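Local structure of cellulase (Xanthomonas axonopodis pv. citri, 4W7W) at residues A59-N64 with I327-A332; I158-W163 with V203-A208; G250-L255 with D291-W296. The protein probably hydrolyses beta-1,4-glucosidic bonds of cellulose as a glycoside hydrolase family 5 cellulase, and binds cellopentaose. All coordinates share one frame; numbering follows the deposited sequence.

How the contacts relate
All three contacts belong to one closed eight-stranded (beta/alpha)8 barrel. Contact 1 brings the C-terminus back to an early turn, beside the N-terminus, and so ties the ends of the chain together; contacts 2 and 3, nested inside the loop it closes and following each other in that order, join elements within the barrel. Contacts 1 and 2 lie on opposite sides of the chain's centre, with centres 34 Å apart. Contact 3 touches both: W296 of strand 293-301 packs against L328, Y331 and M63 of contact 1, centres 20 Å apart, and W254 of helix 243-258 makes a weak hydrogen bond to A206 of contact 2, centres 18 Å apart.

Contact 1: A59-N64 with I327-A332; sequences AGKGMN and ILSKYA
G62 and A332 meet where the C-terminus of the chain closes against the barrel. G62 is the first residue after helix 52-60 to leave helical backbone angles, and its positive phi (96°) completes a Schellman motif, with G62 N bonded to A59 O at 2.9 Å. This turn leads from that helix of the (beta/alpha)8 barrel into strand 65-70, and the tail after helix 325-328 lies alongside it. With no side chain on G62, the terminal carboxylate can come close: G62 CA stands 4.0 Å from A332 OXT. The methyl of A332 points at the turn and rests on two carbonyl oxygens, with CB 3.6 Å from G62 O and slightly farther from K61 O. A backbone hydrogen bond to H20 holds the last residue from the other terminus.

The apolar half of the contact belongs to M63 and L328. M63 sets CG beside its backbone N (chi1 -69°) and then runs extended, which carries the methyl CE over to L328 CB, 3.7 Å away. CD1 of the leucine comes up to the same methyl, while CG of M63, further back, lies 4.1 Å from A332 CB. The methionine is modelled in two conformations, so these details hold for the one described. V27 on strand 24-29 also packs on M63.

K61 bends at chi2 (-53°), turning its chain away from the tail so that NZ forms a salt bridge with D321. The ammonium also donates to a water at 3.0 Å, and that water reaches S329 OG by a weak bond. The hydroxyl of S329, itself built in two positions, has OG 3.1 Å from K61 O.

Contact 2: I158-W163 with V203-A208; sequences ISAPDW and VSNAKA
A160 and A208 press their methyls together, CB to CB at 3.6 Å, in the first turns of two helices that start side by side. A160 CB also sits 3.5 Å from V203 O, while A208 CB lies against the carbonyl of A160.

V203, just ahead of the second helix, can be followed outward from its backbone. Its CB is 3.9 Å from P161 CG and equally near CD of that proline. CG1, placed anti to the backbone nitrogen (chi1 178°), continues along the same CG-CD side of the ring. CG2, the other branch, meets P161 CG alone, at 4.0 Å, so both methyls lie against the pyrrolidine.

Two waters bridge the polar groups between the segments. One takes the N-H of A160 at 2.8 Å and donates to V203 O, thereby satisfying a first-turn amide. The other donates both to A160 O and to N205 OD1, the latter at 2.9 Å; the same amide oxygen accepts from the backbone N of T188, which helps fix its position.

Both helices open with a serine N-cap, S159 OG accepting from D162 N and S204 OG from K207 N. Here the two capped helices follow strands 147-150 and 183-186, starting on the C-terminal side of the strands, the side that in (beta/alpha)8 barrels carries the active site.

Contact 3: G250-L255 with D291-W296; sequences GFTSWL and DVWLGW
This is a buried contact between the outer helical layer and the inner strand barrel of the (beta/alpha)8 fold, where F251, T252 and L255 of helix 243-258 pack on V292, just before the last barrel strand, and on W293, its first residue. One hydrogen bond crosses it: W293 NE1 donates to T252 OG1 at 2.9 Å, the oxygen tilted 17° from the indole plane and the N-H angle bent to 141°. The same hydroxyl bonds back to L248 O in the preceding turn, which helps hold it toward the indole.

The far end of the indole reaches F251, whose CG is anti to the backbone N, which carries the ring toward the strand. W293 CH2 sits near the plane of the phenyl at its edge, 3.5 Å from CE2, and the two ring planes meet obliquely at 56°. L255 CB lies 3.8 Å from V292 CB, and V292 CG2 sits equally far from T252 CG2.

The contact is shared with its neighbours: F251 also touches F221 and A223 on strand 219-226, and M286 of helix 273-288 packs on W293, as Y285 does on T252, so the indole lies between helices 243-258 and 273-288.

Contact 1: A59-N64 with I327-A332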
loop_
_atom_site.group_PDB
_atom_site.type_symbol
_atom_site.label_atom_id
_atom_site.label_comp_id
_atom_site.label_asym_id
_atom_site.label_seq_id
_atom_site.Cartn_x
_atom_site.Cartn_y
_atom_site.Cartn_z
ATOM N N ALA A 59 -4.811 0.625 -16.985
ATOM C CA ALA A 59 -4.158 -0.350 -17.850
ATOM C C ALA A 59 -3.731 0.289 -19.161
ATOM O O ALA A 59 -2.647 -0.004 -19.675
ATOM C CB ALA A 59 -5.054 -1.531 -18.118
ATOM N N GLY A 60 -4.576 1.154 -19.710
ATOM C CA GLY A 60 -4.274 1.852 -20.964
ATOM C C GLY A 60 -3.106 2.807 -20.869
ATOM O O GLY A 60 -2.494 3.134 -21.871
ATOM N N LYS A 61 -2.768 3.229 -19.656
ATOM C CA LYS A 61 -1.582 4.037 -19.397
ATOM C C LYS A 61 -0.361 3.208 -19.069
ATOM O O LYS A 61 0.679 3.781 -18.745
ATOM C CB LYS A 61 -1.859 5.003 -18.254
ATOM C CG LYS A 61 -2.945 5.999 -18.563
ATOM C CD LYS A 61 -2.624 6.709 -19.860
ATOM C CE LYS A 61 -3.460 7.935 -20.071
ATOM N NZ LYS A 61 -3.032 8.589 -21.335
ATOM N N GLY A 62 -0.477 1.879 -19.138
ATOM C CA GLY A 62 0.666 1.000 -18.916
ATOM C C GLY A 62 0.772 0.461 -17.509
ATOM O O GLY A 62 1.740 -0.216 -17.183
ATOM N N MET A 63 -0.221 0.722 -16.686
ATOM C CA MET A 63 -0.107 0.311 -15.314
ATOM C C MET A 63 -0.690 -1.050 -15.084
ATOM O O MET A 63 -1.855 -1.314 -15.409
ATOM C CB MET A 63 -0.738 1.340 -14.451
ATOM C CG MET A 63 0.110 2.577 -14.509
ATOM S SD MET A 63 -0.767 3.854 -13.671
ATOM C CE MET A 63 0.523 5.088 -13.557
ATOM N N ASN A 64 0.140 -1.921 -14.527
ATOM C CA ASN A 64 -0.238 -3.308 -14.322
ATOM C C ASN A 64 -0.584 -3.641 -12.897
ATOM O O ASN A 64 -0.791 -4.805 -12.597
ATOM C CB ASN A 64 0.859 -4.252 -14.825
ATOM C CG ASN A 64 2.064 -4.284 -13.917
ATOM O OD1 ASN A 64 2.212 -3.423 -13.048
ATOM N ND2 ASN A 64 2.906 -5.286 -14.089
ATOM N N ILE A 327 3.980 11.994 -16.429
ATOM C CA ILE A 327 5.261 11.510 -15.940
ATOM C C ILE A 327 5.169 10.035 -15.554
ATOM O O ILE A 327 5.995 9.230 -15.980
ATOM C CB ILE A 327 5.781 12.381 -14.778
ATOM C CG1 ILE A 327 6.084 13.789 -15.322
ATOM C CG2 ILE A 327 7.047 11.774 -14.188
ATOM C CD1 ILE A 327 6.261 14.839 -14.260
ATOM N N LEU A 328 4.158 9.671 -14.783
ATOM C CA LEU A 328 4.010 8.276 -14.377
ATOM C C LEU A 328 3.989 7.335 -15.567
ATOM O O LEU A 328 4.605 6.272 -15.545
ATOM C CB LEU A 328 2.746 8.076 -13.539
ATOM C CG LEU A 328 2.679 8.823 -12.213
ATOM C CD1 LEU A 328 1.310 8.640 -11.585
ATOM C CD2 LEU A 328 3.763 8.367 -11.257
ATOM N N SER A 329 3.249 7.702 -16.608
ATOM C CA SER A 329 3.074 6.848 -17.767
ATOM C C SER A 329 4.400 6.579 -18.494
ATOM O O SER A 329 4.569 5.550 -19.121
ATOM C CB SER A 329 2.058 7.493 -18.716
ATOM O OG SER A 329 1.625 6.603 -19.724
ATOM N N LYS A 330 5.347 7.517 -18.415
ATOM C CA LYS A 330 6.674 7.290 -19.036
ATOM C C LYS A 330 7.473 6.157 -18.399
ATOM O O LYS A 330 8.378 5.616 -19.027
ATOM C CB LYS A 330 7.549 8.540 -18.949
ATOM C CG LYS A 330 7.025 9.676 -19.779
ATOM C CD LYS A 330 8.060 10.775 -19.969
ATOM C CE LYS A 330 8.477 11.403 -18.642
ATOM N NZ LYS A 330 9.147 12.720 -18.831
ATOM N N TYR A 331 7.167 5.848 -17.145
ATOM C CA TYR A 331 7.817 4.778 -16.406
ATOM C C TYR A 331 6.944 3.510 -16.323
ATOM O O TYR A 331 7.243 2.601 -15.554
ATOM C CB TYR A 331 8.185 5.294 -15.018
ATOM C CG TYR A 331 9.199 6.416 -15.043
ATOM C CD1 TYR A 331 8.804 7.743 -15.212
ATOM C CD2 TYR A 331 10.551 6.165 -14.889
ATOM C CE1 TYR A 331 9.719 8.780 -15.243
ATOM C CE2 TYR A 331 11.481 7.200 -14.902
ATOM C CZ TYR A 331 11.067 8.507 -15.076
ATOM O OH TYR A 331 12.001 9.508 -15.077
ATOM N N ALA A 332 5.886 3.448 -17.138
ATOM C CA ALA A 332 4.922 2.335 -17.135
ATOM C C ALA A 332 4.758 1.703 -18.507
ATOM O O ALA A 332 4.957 0.499 -18.689
ATOM C CB ALA A 332 3.578 2.819 -16.633
ATOM O OXT ALA A 332 4.391 2.367 -19.468
HETATM O O HOH W 1 -0.163 8.212 -22.025
#

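Contact 2: I158-W163 with V203-A208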
loop_
_atom_site.group_PDB
_atom_site.type_symbol
_atom_site.label_atom_id
_atom_site.label_comp_id
_atom_site.label_asym_id
_atom_site.label_seq_id
_atom_site.Cartn_x
_atom_site.Cartn_y
_atom_site.Cartn_z
ATOM N N ILE A 158 3.106 1.832 17.749
ATOM C CA ILE A 158 3.490 0.489 18.167
ATOM C C ILE A 158 4.985 0.411 17.912
ATOM O O ILE A 158 5.460 0.955 16.909
ATOM C CB ILE A 158 2.664 -0.605 17.420
ATOM C CG1 ILE A 158 3.085 -2.007 17.864
ATOM C CG2 ILE A 158 2.741 -0.437 15.906
ATOM C CD1 ILE A 158 2.110 -3.090 17.463
ATOM N N SER A 159 5.746 -0.202 18.810
ATOM C CA SER A 159 7.187 -0.261 18.619
ATOM C C SER A 159 7.537 -1.118 17.418
ATOM O O SER A 159 6.740 -1.963 16.988
ATOM C CB SER A 159 7.875 -0.825 19.852
ATOM O OG SER A 159 7.620 -2.211 19.952
ATOM N N ALA A 160 8.737 -0.920 16.902
ATOM C CA ALA A 160 9.182 -1.710 15.771
ATOM C C ALA A 160 9.252 -3.215 16.089
ATOM O O ALA A 160 8.777 -4.013 15.293
ATOM C CB ALA A 160 10.479 -1.169 15.187
ATOM N N PRO A 161 9.766 -3.621 17.266
ATOM C CA PRO A 161 9.758 -5.059 17.572
ATOM C C PRO A 161 8.354 -5.634 17.789
ATOM O O PRO A 161 8.071 -6.758 17.368
ATOM C CB PRO A 161 10.591 -5.145 18.870
ATOM C CG PRO A 161 11.461 -3.935 18.837
ATOM C CD PRO A 161 10.579 -2.872 18.239
ATOM N N ASP A 162 7.458 -4.859 18.399
ATOM C CA ASP A 162 6.104 -5.360 18.621
ATOM C C ASP A 162 5.373 -5.478 17.287
ATOM O O ASP A 162 4.654 -6.458 17.058
ATOM C CB ASP A 162 5.310 -4.487 19.591
ATOM C CG ASP A 162 5.774 -4.612 21.029
ATOM O OD1 ASP A 162 6.515 -5.554 21.336
ATOM O OD2 ASP A 162 5.348 -3.785 21.851
ATOM N N TRP A 163 5.556 -4.506 16.401
ATOM C CA TRP A 163 4.954 -4.622 15.080
ATOM C C TRP A 163 5.558 -5.808 14.320
ATOM O O TRP A 163 4.842 -6.568 13.674
ATOM C CB TRP A 163 5.049 -3.302 14.261
ATOM C CG TRP A 163 4.588 -3.566 12.867
ATOM C CD1 TRP A 163 5.371 -3.694 11.773
ATOM C CD2 TRP A 163 3.267 -3.972 12.467
ATOM N NE1 TRP A 163 4.625 -4.120 10.715
ATOM C CE2 TRP A 163 3.332 -4.309 11.121
ATOM C CE3 TRP A 163 2.038 -4.071 13.131
ATOM C CZ2 TRP A 163 2.221 -4.740 10.409
ATOM C CZ3 TRP A 163 0.937 -4.500 12.427
ATOM C CH2 TRP A 163 1.035 -4.829 11.085
ATOM N N VAL A 203 14.250 1.122 18.795
ATOM C CA VAL A 203 14.628 0.170 17.752
ATOM C C VAL A 203 14.076 0.614 16.400
ATOM O O VAL A 203 12.925 1.019 16.298
ATOM C CB VAL A 203 14.136 -1.243 18.096
ATOM C CG1 VAL A 203 14.481 -2.233 16.990
ATOM C CG2 VAL A 203 14.722 -1.679 19.436
ATOM N N SER A 204 14.925 0.580 15.368
ATOM C CA SER A 204 14.497 0.945 14.019
ATOM C C SER A 204 13.696 -0.167 13.352
ATOM O O SER A 204 13.781 -1.347 13.713
ATOM C CB SER A 204 15.712 1.265 13.151
ATOM O OG SER A 204 16.487 0.096 12.983
ATOM N N ASN A 205 12.934 0.217 12.331
ATOM C CA ASN A 205 12.324 -0.785 11.462
ATOM C C ASN A 205 13.362 -1.695 10.844
ATOM O O ASN A 205 13.171 -2.910 10.777
ATOM C CB ASN A 205 11.500 -0.100 10.375
ATOM C CG ASN A 205 10.119 0.306 10.849
ATOM O OD1 ASN A 205 9.493 -0.403 11.649
ATOM N ND2 ASN A 205 9.607 1.418 10.320
ATOM N N ALA A 206 14.475 -1.126 10.420
ATOM C CA ALA A 206 15.558 -1.888 9.821
ATOM C C ALA A 206 15.994 -3.037 10.715
ATOM O O ALA A 206 16.087 -4.178 10.278
ATOM C CB ALA A 206 16.727 -0.955 9.545
ATOM N N LYS A 207 16.262 -2.734 11.978
ATOM C CA LYS A 207 16.727 -3.753 12.893
ATOM C C LYS A 207 15.608 -4.720 13.250
ATOM O O LYS A 207 15.829 -5.927 13.292
ATOM C CB LYS A 207 17.304 -3.104 14.161
ATOM C CG LYS A 207 17.737 -4.060 15.241
ATOM C CD LYS A 207 18.830 -5.009 14.765
ATOM C CE LYS A 207 19.268 -5.942 15.874
ATOM N NZ LYS A 207 20.347 -6.858 15.411
ATOM N N ALA A 208 14.423 -4.209 13.546
ATOM C CA ALA A 208 13.354 -5.081 14.012
ATOM C C ALA A 208 12.948 -6.092 12.952
ATOM O O ALA A 208 12.628 -7.238 13.263
ATOM C CB ALA A 208 12.154 -4.257 14.410
HETATM O O HOH W 2 8.628 -3.052 12.457
HETATM O O HOH W 3 10.678 0.915 17.865
#

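Contact 3: G250-L255 with D291-W296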
loop_
_atom_site.group_PDB
_atom_site.type_symbol
_atom_site.label_atom_id
_atom_site.label_comp_id
_atom_site.label_asym_id
_atom_site.label_seq_id
_atom_site.Cartn_x
_atom_site.Cartn_y
_atom_site.Cartn_z
ATOM N N GLY A 250 18.515 5.094 2.002
ATOM C CA GLY A 250 18.821 4.243 3.152
ATOM C C GLY A 250 18.037 2.933 3.163
ATOM O O GLY A 250 18.588 1.865 3.431
ATOM N N PHE A 251 16.753 3.039 2.826
ATOM C CA PHE A 251 15.887 1.882 2.684
ATOM C C PHE A 251 16.361 0.979 1.558
ATOM O O PHE A 251 16.419 -0.244 1.733
ATOM C CB PHE A 251 14.449 2.363 2.479
ATOM C CG PHE A 251 13.453 1.265 2.250
ATOM C CD1 PHE A 251 13.066 0.414 3.275
ATOM C CD2 PHE A 251 12.886 1.076 1.003
ATOM C CE1 PHE A 251 12.128 -0.576 3.047
ATOM C CE2 PHE A 251 11.954 0.081 0.775
ATOM C CZ PHE A 251 11.572 -0.735 1.808
ATOM N N THR A 252 16.712 1.575 0.420
ATOM C CA THR A 252 17.212 0.798 -0.708
ATOM C C THR A 252 18.457 0.010 -0.308
ATOM O O THR A 252 18.595 -1.178 -0.620
ATOM C CB THR A 252 17.505 1.736 -1.890
ATOM O OG1 THR A 252 16.291 2.379 -2.287
ATOM C CG2 THR A 252 18.087 1.011 -3.076
ATOM N N SER A 253 19.365 0.663 0.421
ATOM C CA SER A 253 20.565 -0.031 0.860
ATOM C C SER A 253 20.222 -1.184 1.809
ATOM O O SER A 253 20.801 -2.257 1.723
ATOM C CB SER A 253 21.546 0.923 1.542
ATOM O OG SER A 253 22.813 0.313 1.705
ATOM N N TRP A 254 19.288 -0.942 2.729
ATOM C CA TRP A 254 18.865 -1.983 3.665
ATOM C C TRP A 254 18.327 -3.201 2.915
ATOM O O TRP A 254 18.634 -4.339 3.263
ATOM C CB TRP A 254 17.828 -1.421 4.622
ATOM C CG TRP A 254 17.347 -2.413 5.618
ATOM C CD1 TRP A 254 17.948 -2.735 6.800
ATOM C CD2 TRP A 254 16.177 -3.236 5.524
ATOM N NE1 TRP A 254 17.220 -3.702 7.446
ATOM C CE2 TRP A 254 16.122 -4.015 6.691
ATOM C CE3 TRP A 254 15.164 -3.388 4.574
ATOM C CZ2 TRP A 254 15.099 -4.932 6.930
ATOM C CZ3 TRP A 254 14.148 -4.293 4.825
ATOM C CH2 TRP A 254 14.122 -5.044 5.990
ATOM N N LEU A 255 17.518 -2.964 1.883
ATOM C CA LEU A 255 17.029 -4.075 1.077
ATOM C C LEU A 255 18.197 -4.867 0.497
ATOM O O LEU A 255 18.238 -6.097 0.581
ATOM C CB LEU A 255 16.160 -3.569 -0.077
ATOM C CG LEU A 255 14.865 -2.864 0.296
ATOM C CD1 LEU A 255 14.278 -2.220 -0.959
ATOM C CD2 LEU A 255 13.885 -3.822 0.942
ATOM N N ASP A 291 17.063 -3.927 -9.010
ATOM C CA ASP A 291 17.473 -5.172 -8.364
ATOM C C ASP A 291 16.744 -5.410 -7.044
ATOM O O ASP A 291 16.542 -6.557 -6.654
ATOM C CB ASP A 291 18.993 -5.249 -8.143
ATOM C CG ASP A 291 19.534 -4.180 -7.191
ATOM O OD1 ASP A 291 19.134 -3.017 -7.311
ATOM O OD2 ASP A 291 20.428 -4.499 -6.359
ATOM N N VAL A 292 16.370 -4.328 -6.353
ATOM C CA VAL A 292 15.662 -4.440 -5.084
ATOM C C VAL A 292 14.258 -3.841 -5.099
ATOM O O VAL A 292 13.431 -4.283 -4.317
ATOM C CB VAL A 292 16.469 -3.879 -3.884
ATOM C CG1 VAL A 292 17.761 -4.659 -3.672
ATOM C CG2 VAL A 292 16.769 -2.402 -4.057
ATOM N N TRP A 293 13.983 -2.855 -5.950
ATOM C CA TRP A 293 12.623 -2.311 -6.035
ATOM C C TRP A 293 11.757 -3.162 -6.938
ATOM O O TRP A 293 12.029 -3.272 -8.134
ATOM C CB TRP A 293 12.636 -0.876 -6.545
ATOM C CG TRP A 293 13.109 0.080 -5.499
ATOM C CD1 TRP A 293 14.372 0.594 -5.361
ATOM C CD2 TRP A 293 12.347 0.591 -4.399
ATOM N NE1 TRP A 293 14.426 1.407 -4.273
ATOM C CE2 TRP A 293 13.205 1.420 -3.651
ATOM C CE3 TRP A 293 11.020 0.430 -3.974
ATOM C CZ2 TRP A 293 12.780 2.101 -2.519
ATOM C CZ3 TRP A 293 10.602 1.085 -2.833
ATOM C CH2 TRP A 293 11.487 1.912 -2.114
ATOM N N LEU A 294 10.706 -3.746 -6.370
ATOM C CA LEU A 294 9.715 -4.480 -7.163
ATOM C C LEU A 294 8.755 -3.566 -7.882
ATOM O O LEU A 294 8.190 -3.954 -8.914
ATOM C CB LEU A 294 8.872 -5.374 -6.303
ATOM C CG LEU A 294 9.508 -6.645 -5.824
ATOM C CD1 LEU A 294 8.491 -7.430 -4.994
ATOM C CD2 LEU A 294 9.983 -7.498 -6.993
ATOM N N GLY A 295 8.497 -2.394 -7.314
ATOM C CA GLY A 295 7.547 -1.496 -7.941
ATOM C C GLY A 295 6.978 -0.495 -6.981
ATOM O O GLY A 295 7.497 -0.300 -5.869
ATOM N N TRP A 296 5.913 0.145 -7.448
ATOM C CA TRP A 296 5.325 1.265 -6.769
ATOM C C TRP A 296 3.879 1.430 -7.173
ATOM O O TRP A 296 3.460 1.033 -8.260
ATOM C CB TRP A 296 6.083 2.571 -7.070
ATOM C CG TRP A 296 6.388 2.906 -8.499
ATOM C CD1 TRP A 296 7.626 2.823 -9.047
ATOM C CD2 TRP A 296 5.521 3.447 -9.532
ATOM N NE1 TRP A 296 7.602 3.247 -10.343
ATOM C CE2 TRP A 296 6.332 3.651 -10.662
ATOM C CE3 TRP A 296 4.169 3.809 -9.601
ATOM C CZ2 TRP A 296 5.823 4.166 -11.860
ATOM C CZ3 TRP A 296 3.675 4.324 -10.802
ATOM C CH2 TRP A 296 4.500 4.494 -11.906
#